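Side-chain contacts in citrate synthase (Thermotoga maritima, PDB 2P2W), which probably catalyses the condensation of oxaloacetate with acetyl-CoA and water to give citrate and CoA in the tricarboxylic acid cycle: residues I163-S168 with Q268-D273; F262-L267 with K282-I287; H147-Y152 with G157-K162. All coordinates share one frame; numbering follows the deposited sequence.

Contact 1. Residues I163-S168 with Q268-D273; sequences IRLLES and QEHFPD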
loop_
_atom_site.group_PDB
_atom_site.type_symbol
_atom_site.label_atom_id
_atom_site.label_comp_id
_atom_site.label_asym_id
_atom_site.label_seq_id
_atom_site.Cartn_x
_atom_site.Cartn_y
_atom_site.Cartn_z
ATOM N N ILE A 163 8.538 21.377 22.486
ATOM C CA ILE A 163 8.364 21.341 21.042
ATOM C C ILE A 163 9.678 21.035 20.322
ATOM O O ILE A 163 9.700 20.294 19.339
ATOM C CB ILE A 163 7.786 22.687 20.536
ATOM C CG1 ILE A 163 6.333 22.824 21.005
ATOM C CG2 ILE A 163 7.877 22.770 19.018
ATOM C CD1 ILE A 163 5.708 24.189 20.730
ATOM N N ARG A 164 10.773 21.600 20.820
ATOM C CA ARG A 164 12.101 21.391 20.247
ATOM C C ARG A 164 12.481 19.906 20.200
ATOM O O ARG A 164 13.108 19.427 19.264
ATOM C CB ARG A 164 13.115 22.160 21.096
ATOM C CG ARG A 164 12.921 23.673 21.005
ATOM C CD ARG A 164 14.085 24.440 21.643
ATOM N NE ARG A 164 13.794 25.876 21.689
ATOM C CZ ARG A 164 14.171 26.616 20.631
ATOM N NH1 ARG A 164 14.771 26.046 19.601
ATOM N NH2 ARG A 164 13.933 27.931 20.627
ATOM N N LEU A 165 12.112 19.179 21.252
ATOM C CA LEU A 165 12.429 17.759 21.345
ATOM C C LEU A 165 11.636 16.991 20.285
ATOM O O LEU A 165 12.164 16.090 19.628
ATOM C CB LEU A 165 12.096 17.236 22.747
ATOM C CG LEU A 165 12.672 18.055 23.913
ATOM C CD1 LEU A 165 12.338 17.364 25.232
ATOM C CD2 LEU A 165 14.179 18.220 23.749
ATOM N N LEU A 166 10.367 17.351 20.121
ATOM C CA LEU A 166 9.516 16.706 19.127
ATOM C C LEU A 166 10.049 16.974 17.723
ATOM O O LEU A 166 10.056 16.084 16.875
ATOM C CB LEU A 166 8.074 17.220 19.235
ATOM C CG LEU A 166 7.093 16.689 18.181
ATOM C CD1 LEU A 166 7.060 15.172 18.232
ATOM C CD2 LEU A 166 5.701 17.259 18.424
ATOM N N GLU A 167 10.506 18.200 17.480
ATOM C CA GLU A 167 11.038 18.557 16.170
ATOM C C GLU A 167 12.289 17.729 15.846
ATOM O O GLU A 167 12.440 17.232 14.726
ATOM C CB GLU A 167 11.351 20.057 16.120
ATOM C CG GLU A 167 11.884 20.545 14.781
ATOM C CD GLU A 167 11.305 21.896 14.389
ATOM O OE1 GLU A 167 11.192 22.776 15.269
ATOM O OE2 GLU A 167 10.971 22.082 13.201
ATOM N N SER A 168 13.185 17.581 16.821
ATOM C CA SER A 168 14.392 16.783 16.606
ATOM C C SER A 168 13.983 15.350 16.261
ATOM O O SER A 168 14.567 14.723 15.377
ATOM C CB SER A 168 15.273 16.769 17.863
ATOM O OG SER A 168 15.870 18.032 18.091
ATOM N N GLN A 268 17.429 11.170 28.558
ATOM C CA GLN A 268 18.335 11.240 29.698
ATOM C C GLN A 268 18.434 12.670 30.215
ATOM O O GLN A 268 18.515 12.904 31.421
ATOM C CB GLN A 268 19.734 10.757 29.302
ATOM C CG GLN A 268 20.665 10.570 30.492
ATOM C CD GLN A 268 20.221 9.426 31.375
ATOM O OE1 GLN A 268 20.225 8.266 30.951
ATOM N NE2 GLN A 268 19.820 9.742 32.608
ATOM N N GLU A 269 18.427 13.624 29.290
ATOM C CA GLU A 269 18.546 15.026 29.650
ATOM C C GLU A 269 17.240 15.692 30.070
ATOM O O GLU A 269 17.255 16.619 30.880
ATOM C CB GLU A 269 19.175 15.805 28.490
ATOM C CG GLU A 269 20.687 15.633 28.403
ATOM C CD GLU A 269 21.281 16.174 27.116
ATOM O OE1 GLU A 269 20.558 16.858 26.360
ATOM O OE2 GLU A 269 22.478 15.909 26.859
ATOM N N HIS A 270 16.111 15.217 29.547
ATOM C CA HIS A 270 14.828 15.833 29.880
ATOM C C HIS A 270 13.820 15.010 30.673
ATOM O O HIS A 270 12.953 15.582 31.338
ATOM C CB HIS A 270 14.157 16.348 28.608
ATOM C CG HIS A 270 14.936 17.420 27.916
ATOM N ND1 HIS A 270 15.989 17.147 27.070
ATOM C CD2 HIS A 270 14.843 18.769 27.978
ATOM C CE1 HIS A 270 16.509 18.281 26.638
ATOM N NE2 HIS A 270 15.832 19.281 27.174
ATOM N N PHE A 271 13.917 13.685 30.603
ATOM C CA PHE A 271 12.999 12.818 31.342
ATOM C C PHE A 271 13.738 11.637 31.978
ATOM O O PHE A 271 13.332 10.486 31.828
ATOM C CB PHE A 271 11.898 12.284 30.412
ATOM C CG PHE A 271 11.072 13.360 29.769
ATOM C CD1 PHE A 271 9.971 13.897 30.432
ATOM C CD2 PHE A 271 11.402 13.853 28.508
ATOM C CE1 PHE A 271 9.207 14.913 29.847
ATOM C CE2 PHE A 271 10.647 14.866 27.914
ATOM C CZ PHE A 271 9.547 15.396 28.585
ATOM N N PRO A 272 14.815 11.917 32.729
ATOM C CA PRO A 272 15.618 10.875 33.384
ATOM C C PRO A 272 14.861 10.039 34.404
ATOM O O PRO A 272 15.243 8.908 34.695
ATOM C CB PRO A 272 16.749 11.656 34.065
ATOM C CG PRO A 272 16.147 13.013 34.350
ATOM C CD PRO A 272 15.151 13.246 33.267
ATOM N N ASP A 273 13.793 10.605 34.952
ATOM C CA ASP A 273 13.018 9.927 35.978
ATOM C C ASP A 273 11.775 9.216 35.474
ATOM O O ASP A 273 10.991 8.695 36.262
ATOM C CB ASP A 273 12.674 10.935 37.070
ATOM C CG ASP A 273 13.920 11.562 37.666
ATOM O OD1 ASP A 273 14.953 10.863 37.728
ATOM O OD2 ASP A 273 13.871 12.739 38.069
#
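L165, near the start of helix 163-173, pushes its forked end against H270 and F271, where helix 258-270 runs out. This is a small helix-to-helix-end contact at the surface of the mainly alpha-helical citrate synthase fold, and it buries just 120 Å² between the two segments. Its tight part is the imidazole face of H270. There the methyl CD2 of L165 stands 3.9 Å from the ring centroid and 17° off the ring normal, a CH-pi contact shifted toward the CE1 side. The second methyl, CD1, touches the other end of the ring at CG, 3.7 Å away, so both branches lie over the same imidazole face. Leucine suits the place because one branched end can serve two neighbouring rings.

The looser part lies at F271, the first residue to abandon helical torsions. Its ring is met obliquely by L165 CD1, and elsewhere its side chain touches E309 of helix 299-309. L165 also packs on V266, one helical turn before H270, which continues the apolar patch inward. The outer side is different: H270 is exposed, so its ring covers the leucine while remaining largely in solvent. Histidine can do both, being flat and apolar over its face yet polar at its rim. The ring's rotation is fixed by a hydrogen bond joining H270 ND1 to the carbonyl oxygen of V266, while L165 CD1 reaches F271 CE2 at 4.0 Å.

Contact 2. Residues F262-L267 with K282-I287; sequences FLKRVL and KLEEYI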
loop_
_atom_site.group_PDB
_atom_site.type_symbol
_atom_site.label_atom_id
_atom_site.label_comp_id
_atom_site.label_asym_id
_atom_site.label_seq_id
_atom_site.Cartn_x
_atom_site.Cartn_y
_atom_site.Cartn_z
ATOM N N PHE A 262 20.570 9.193 19.828
ATOM C CA PHE A 262 20.215 10.599 19.958
ATOM C C PHE A 262 19.011 10.756 20.893
ATOM O O PHE A 262 19.055 11.539 21.844
ATOM C CB PHE A 262 19.901 11.199 18.574
ATOM C CG PHE A 262 19.715 12.692 18.579
ATOM C CD1 PHE A 262 18.592 13.272 19.169
ATOM C CD2 PHE A 262 20.668 13.525 18.000
ATOM C CE1 PHE A 262 18.423 14.656 19.181
ATOM C CE2 PHE A 262 20.511 14.913 18.005
ATOM C CZ PHE A 262 19.387 15.480 18.596
ATOM N N LEU A 263 17.943 10.009 20.627
ATOM C CA LEU A 263 16.745 10.091 21.457
ATOM C C LEU A 263 16.976 9.601 22.884
ATOM O O LEU A 263 16.320 10.070 23.810
ATOM C CB LEU A 263 15.589 9.314 20.816
ATOM C CG LEU A 263 15.074 9.910 19.499
ATOM C CD1 LEU A 263 13.942 9.055 18.962
ATOM C CD2 LEU A 263 14.597 11.340 19.727
ATOM N N LYS A 264 17.892 8.657 23.073
ATOM C CA LYS A 264 18.168 8.189 24.425
ATOM C C LYS A 264 18.764 9.352 25.218
ATOM O O LYS A 264 18.453 9.538 26.395
ATOM C CB LYS A 264 19.152 7.015 24.421
ATOM C CG LYS A 264 19.342 6.406 25.803
ATOM C CD LYS A 264 20.388 5.306 25.810
ATOM C CE LYS A 264 20.529 4.713 27.207
ATOM N NZ LYS A 264 21.609 3.692 27.254
ATOM N N ARG A 265 19.611 10.142 24.562
ATOM C CA ARG A 265 20.230 11.285 25.219
ATOM C C ARG A 265 19.170 12.333 25.545
ATOM O O ARG A 265 19.208 12.961 26.605
ATOM C CB ARG A 265 21.318 11.897 24.328
ATOM C CG ARG A 265 22.046 13.064 24.986
ATOM C CD ARG A 265 23.256 13.538 24.183
ATOM N NE ARG A 265 22.889 14.059 22.869
ATOM C CZ ARG A 265 22.972 13.370 21.733
ATOM N NH1 ARG A 265 23.414 12.118 21.736
ATOM N NH2 ARG A 265 22.612 13.939 20.591
ATOM N N VAL A 266 18.227 12.526 24.629
ATOM C CA VAL A 266 17.150 13.488 24.839
ATOM C C VAL A 266 16.397 13.135 26.119
ATOM O O VAL A 266 16.168 13.989 26.979
ATOM C CB VAL A 266 16.163 13.472 23.656
ATOM C CG1 VAL A 266 14.920 14.277 23.998
ATOM C CG2 VAL A 266 16.843 14.032 22.410
ATOM N N LEU A 267 16.015 11.868 26.239
ATOM C CA LEU A 267 15.293 11.402 27.417
ATOM C C LEU A 267 16.151 11.511 28.678
ATOM O O LEU A 267 15.665 11.903 29.741
ATOM C CB LEU A 267 14.840 9.956 27.209
ATOM C CG LEU A 267 13.741 9.791 26.151
ATOM C CD1 LEU A 267 13.568 8.321 25.775
ATOM C CD2 LEU A 267 12.444 10.365 26.694
ATOM N N LYS A 282 17.424 0.018 31.078
ATOM C CA LYS A 282 17.912 -1.200 31.716
ATOM C C LYS A 282 17.846 -2.370 30.737
ATOM O O LYS A 282 18.710 -3.249 30.742
ATOM C CB LYS A 282 17.076 -1.519 32.955
ATOM C CG LYS A 282 17.625 -2.666 33.794
ATOM C CD LYS A 282 19.007 -2.335 34.336
ATOM C CE LYS A 282 19.439 -3.337 35.391
ATOM N NZ LYS A 282 20.746 -2.954 35.982
ATOM N N LEU A 283 16.811 -2.376 29.902
ATOM C CA LEU A 283 16.640 -3.433 28.912
ATOM C C LEU A 283 17.821 -3.395 27.939
ATOM O O LEU A 283 18.385 -4.433 27.586
ATOM C CB LEU A 283 15.321 -3.236 28.161
ATOM C CG LEU A 283 14.904 -4.296 27.138
ATOM C CD1 LEU A 283 14.886 -5.682 27.788
ATOM C CD2 LEU A 283 13.515 -3.938 26.598
ATOM N N GLU A 284 18.201 -2.193 27.517
ATOM C CA GLU A 284 19.328 -2.044 26.607
ATOM C C GLU A 284 20.605 -2.518 27.292
ATOM O O GLU A 284 21.407 -3.241 26.698
ATOM C CB GLU A 284 19.503 -0.585 26.184
ATOM C CG GLU A 284 20.850 -0.319 25.529
ATOM C CD GLU A 284 21.039 1.126 25.133
ATOM O OE1 GLU A 284 20.043 1.878 25.118
ATOM O OE2 GLU A 284 22.189 1.509 24.829
ATOM N N GLU A 285 20.791 -2.102 28.540
ATOM C CA GLU A 285 21.982 -2.488 29.288
ATOM C C GLU A 285 22.147 -3.999 29.346
ATOM O O GLU A 285 23.233 -4.524 29.097
ATOM C CB GLU A 285 21.935 -1.949 30.721
ATOM C CG GLU A 285 23.220 -2.212 31.505
ATOM C CD GLU A 285 23.077 -1.930 32.991
ATOM O OE1 GLU A 285 22.414 -2.731 33.685
ATOM O OE2 GLU A 285 23.618 -0.907 33.465
ATOM N N TYR A 286 21.070 -4.701 29.676
ATOM C CA TYR A 286 21.134 -6.148 29.788
ATOM C C TYR A 286 21.383 -6.855 28.460
ATOM O O TYR A 286 22.223 -7.756 28.371
ATOM C CB TYR A 286 19.852 -6.692 30.422
ATOM C CG TYR A 286 19.853 -8.197 30.547
ATOM C CD1 TYR A 286 20.390 -8.818 31.675
ATOM C CD2 TYR A 286 19.385 -9.005 29.510
ATOM C CE1 TYR A 286 20.464 -10.202 31.766
ATOM C CE2 TYR A 286 19.454 -10.393 29.589
ATOM C CZ TYR A 286 19.997 -10.985 30.720
ATOM O OH TYR A 286 20.079 -12.355 30.805
ATOM N N ILE A 287 20.649 -6.445 27.432
ATOM C CA ILE A 287 20.773 -7.061 26.121
ATOM C C ILE A 287 22.125 -6.807 25.467
ATOM O O ILE A 287 22.731 -7.726 24.922
ATOM C CB ILE A 287 19.628 -6.593 25.193
ATOM C CG1 ILE A 287 18.314 -7.215 25.672
ATOM C CG2 ILE A 287 19.922 -6.980 23.741
ATOM C CD1 ILE A 287 17.088 -6.803 24.880
#
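The carboxylate oxygen OE1 of E284 is gripped from two sources: the ammonium NZ of K264 on the neighbouring helix and the hydroxyl OH of Y302 on helix 299-309. The lysine bond is the weak one, with K264 NZ 3.2 Å from E284 OE1. NZ also stands 3.3 Å from E284 OE2, so it is nearly equidistant from the two oxygens and well out of the carboxylate plane. This position gives good electrostatics but poor hydrogen-bond direction, and the pair is better read as a salt bridge than as a directed bond.

Length matters here, because the CA atoms of K264 and E284 are 10.5 Å apart. Both side chains leave their helices with CG anti to the backbone N (chi1 -174° in K264, 165° in E284) and stay extended beyond it, meeting from opposite directions. The lysine methylenes take part as well, K264 CD lying 3.5 Å from E284 OE1, and the chain also packs on Y302. E284 is buried, touching Y256 and P297, so the nearby positive charge probably steadies its ionised form. Cutting K264 back to an alanine would probably leave that buried carboxylate with the tyrosine hydroxyl but without its compensating charge.

On the outer side of helix 275-289 a second pair stays within one helix: K282 NZ meets E285 OE1 at 2.8 Å from the syn side, three residues along. The K264–E284 pair is an interhelical salt bridge joining the consecutive helices 258-270 and 275-289, with helix 299-309 supplying the further partner through Y302.

Contact 3. Residues H147-Y152 with G157-K162; sequences HVENFY and GERNEK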
loop_
_atom_site.group_PDB
_atom_site.type_symbol
_atom_site.label_atom_id
_atom_site.label_comp_id
_atom_site.label_asym_id
_atom_site.label_seq_id
_atom_site.Cartn_x
_atom_site.Cartn_y
_atom_site.Cartn_z
ATOM N N HIS A 147 5.690 24.476 11.374
ATOM C CA HIS A 147 5.032 23.184 11.157
ATOM C C HIS A 147 4.836 22.390 12.455
ATOM O O HIS A 147 3.735 21.913 12.738
ATOM C CB HIS A 147 5.852 22.351 10.161
ATOM C CG HIS A 147 5.150 21.126 9.656
ATOM N ND1 HIS A 147 4.002 21.183 8.891
ATOM C CD2 HIS A 147 5.452 19.811 9.780
ATOM C CE1 HIS A 147 3.631 19.955 8.565
ATOM N NE2 HIS A 147 4.493 19.106 9.092
ATOM N N VAL A 148 5.901 22.248 13.239
ATOM C CA VAL A 148 5.837 21.493 14.492
ATOM C C VAL A 148 5.145 22.284 15.610
ATOM O O VAL A 148 4.333 21.730 16.353
ATOM C CB VAL A 148 7.253 21.062 14.942
ATOM C CG1 VAL A 148 7.175 20.246 16.225
ATOM C CG2 VAL A 148 7.916 20.244 13.839
ATOM N N GLU A 149 5.463 23.570 15.734
ATOM C CA GLU A 149 4.826 24.414 16.750
ATOM C C GLU A 149 3.318 24.337 16.561
ATOM O O GLU A 149 2.556 24.158 17.514
ATOM C CB GLU A 149 5.233 25.882 16.580
ATOM C CG GLU A 149 6.523 26.285 17.241
ATOM C CD GLU A 149 6.855 27.747 16.994
ATOM O OE1 GLU A 149 6.306 28.342 16.032
ATOM O OE2 GLU A 149 7.675 28.300 17.757
ATOM N N ASN A 150 2.897 24.490 15.312
ATOM C CA ASN A 150 1.483 24.467 14.982
ATOM C C ASN A 150 0.805 23.142 15.288
ATOM O O ASN A 150 -0.358 23.113 15.702
ATOM C CB ASN A 150 1.271 24.799 13.512
ATOM C CG ASN A 150 -0.188 24.776 13.137
ATOM O OD1 ASN A 150 -0.973 25.622 13.572
ATOM N ND2 ASN A 150 -0.559 23.816 12.300
ATOM N N PHE A 151 1.515 22.042 15.063
ATOM C CA PHE A 151 0.936 20.737 15.345
ATOM C C PHE A 151 0.640 20.657 16.835
ATOM O O PHE A 151 -0.456 20.277 17.248
ATOM C CB PHE A 151 1.899 19.618 14.946
ATOM C CG PHE A 151 1.437 18.250 15.359
ATOM C CD1 PHE A 151 0.125 17.846 15.128
ATOM C CD2 PHE A 151 2.312 17.363 15.978
ATOM C CE1 PHE A 151 -0.313 16.577 15.507
ATOM C CE2 PHE A 151 1.886 16.088 16.363
ATOM C CZ PHE A 151 0.571 15.696 16.127
ATOM N N TYR A 152 1.623 21.040 17.638
ATOM C CA TYR A 152 1.472 21.002 19.083
ATOM C C TYR A 152 0.321 21.902 19.534
ATOM O O TYR A 152 -0.442 21.549 20.436
ATOM C CB TYR A 152 2.773 21.442 19.747
ATOM C CG TYR A 152 2.871 21.073 21.208
ATOM C CD1 TYR A 152 3.378 19.834 21.604
ATOM C CD2 TYR A 152 2.452 21.962 22.195
ATOM C CE1 TYR A 152 3.469 19.494 22.956
ATOM C CE2 TYR A 152 2.535 21.635 23.542
ATOM C CZ TYR A 152 3.044 20.404 23.917
ATOM O OH TYR A 152 3.136 20.094 25.254
ATOM N N GLY A 157 -3.599 23.377 22.221
ATOM C CA GLY A 157 -3.922 24.784 22.398
ATOM C C GLY A 157 -2.920 25.567 23.230
ATOM O O GLY A 157 -3.271 26.569 23.854
ATOM N N GLU A 158 -1.670 25.119 23.242
ATOM C CA GLU A 158 -0.628 25.801 24.002
ATOM C C GLU A 158 0.749 25.562 23.387
ATOM O O GLU A 158 0.931 24.643 22.585
ATOM C CB GLU A 158 -0.644 25.324 25.459
ATOM C CG GLU A 158 -0.500 23.824 25.620
ATOM C CD GLU A 158 -0.808 23.352 27.030
ATOM O OE1 GLU A 158 -1.158 24.197 27.882
ATOM O OE2 GLU A 158 -0.704 22.133 27.286
ATOM N N ARG A 159 1.711 26.404 23.753
ATOM C CA ARG A 159 3.070 26.275 23.250
ATOM C C ARG A 159 4.037 26.018 24.391
ATOM O O ARG A 159 3.962 26.655 25.442
ATOM C CB ARG A 159 3.479 27.524 22.473
ATOM C CG ARG A 159 2.965 27.518 21.044
ATOM C CD ARG A 159 3.791 28.423 20.155
ATOM N NE ARG A 159 3.456 29.831 20.321
ATOM C CZ ARG A 159 4.159 30.820 19.781
ATOM N NH1 ARG A 159 5.232 30.547 19.052
ATOM N NH2 ARG A 159 3.784 32.080 19.958
ATOM N N ASN A 160 4.952 25.081 24.168
ATOM C CA ASN A 160 5.914 24.688 25.185
ATOM C C ASN A 160 7.294 24.413 24.588
ATOM O O ASN A 160 7.416 24.076 23.413
ATOM C CB ASN A 160 5.385 23.436 25.897
ATOM C CG ASN A 160 6.291 22.966 27.004
ATOM O OD1 ASN A 160 7.441 22.606 26.768
ATOM N ND2 ASN A 160 5.778 22.965 28.230
ATOM N N GLU A 161 8.325 24.560 25.413
ATOM C CA GLU A 161 9.705 24.328 24.997
ATOM C C GLU A 161 9.932 22.889 24.530
ATOM O O GLU A 161 10.840 22.619 23.742
ATOM C CB GLU A 161 10.652 24.642 26.157
ATOM C CG GLU A 161 12.123 24.424 25.849
ATOM C CD GLU A 161 12.986 24.446 27.096
ATOM O OE1 GLU A 161 12.522 23.955 28.149
ATOM O OE2 GLU A 161 14.126 24.953 27.022
ATOM N N LYS A 162 9.105 21.973 25.025
ATOM C CA LYS A 162 9.204 20.562 24.665
ATOM C C LYS A 162 9.084 20.368 23.157
ATOM O O LYS A 162 9.473 19.330 22.615
ATOM C CB LYS A 162 8.108 19.768 25.382
ATOM C CG LYS A 162 8.487 19.348 26.799
ATOM C CD LYS A 162 7.293 19.380 27.748
ATOM C CE LYS A 162 6.000 18.963 27.067
ATOM N NZ LYS A 162 5.092 18.247 28.013
#
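The phenol ring of Y152 meets the following loop with its edge: the carbonyl oxygen of E158 lies in the ring plane, 3.1 Å from CD2. One face of the ring is covered by I163 of helix 163-173, and F156 meets Y152 edge-to-face. N160 CB comes in obliquely, 4.1 Å from CE2, its amide inclined to the ring. A second flat pair stands nearer the surface. E149 OE2 approaches the edge of the R159 guanidinium, 3.6 Å from NH1, with the two planes almost perpendicular at 85°.

Y152 suits its buried place because it is long, flat and rigid. With CG anti to the backbone N (chi1 -163°) it reaches from the helix to the far end of the loop, where its OH lies 3.6 Å from K162 CE. K162 curls round to make this touch, its chain bent at three successive torsions, and its NZ, at 3.9 Å from the same hydroxyl, is too far for a hydrogen bond. R159 starts out pointing away from the helix, and the bend at chi3 (-78°) carries its guanidinium back to E149. That carboxylate has a firmer partner, its OE1 being hydrogen-bonded to S146 N. G157 suits the point where the chain leaves the helix with positive phi, and N160 fits ahead of the next helix because OD1 can accept from K162 N as a cap, although the modelled 2.5 Å is doubtfully short.

The chemistry is thus largely one of shape. E158 O and N160 N are buried without a hydrogen-bonding partner, and the polarised C-H edge of Y152 probably compensates the carbonyl in part, while the long salt bridge adds only loosely held charge attraction at the exposed side.

Overall arrangement
Along the chain contact 3 comes first, closing before contact 1 opens, while the segments of contacts 1 and 2 alternate. Contact 1 lies between the others, its centre about 14 Å from that of contact 3 and about 13 Å from that of contact 2; the outer two are about 26 Å apart, centre to centre, and do not touch. Helix 147-156 leads through its loop into helix 163-173, and helix 258-270 is shared by contacts 1 and 2. Contacts 1 and 2 link helices 163-173, 258-270 and 275-289, and contact 3 folds the loop after helix 147-156 back on that helix, which packs on helix 163-173, all away from the predicted active-site residues H250 and D300.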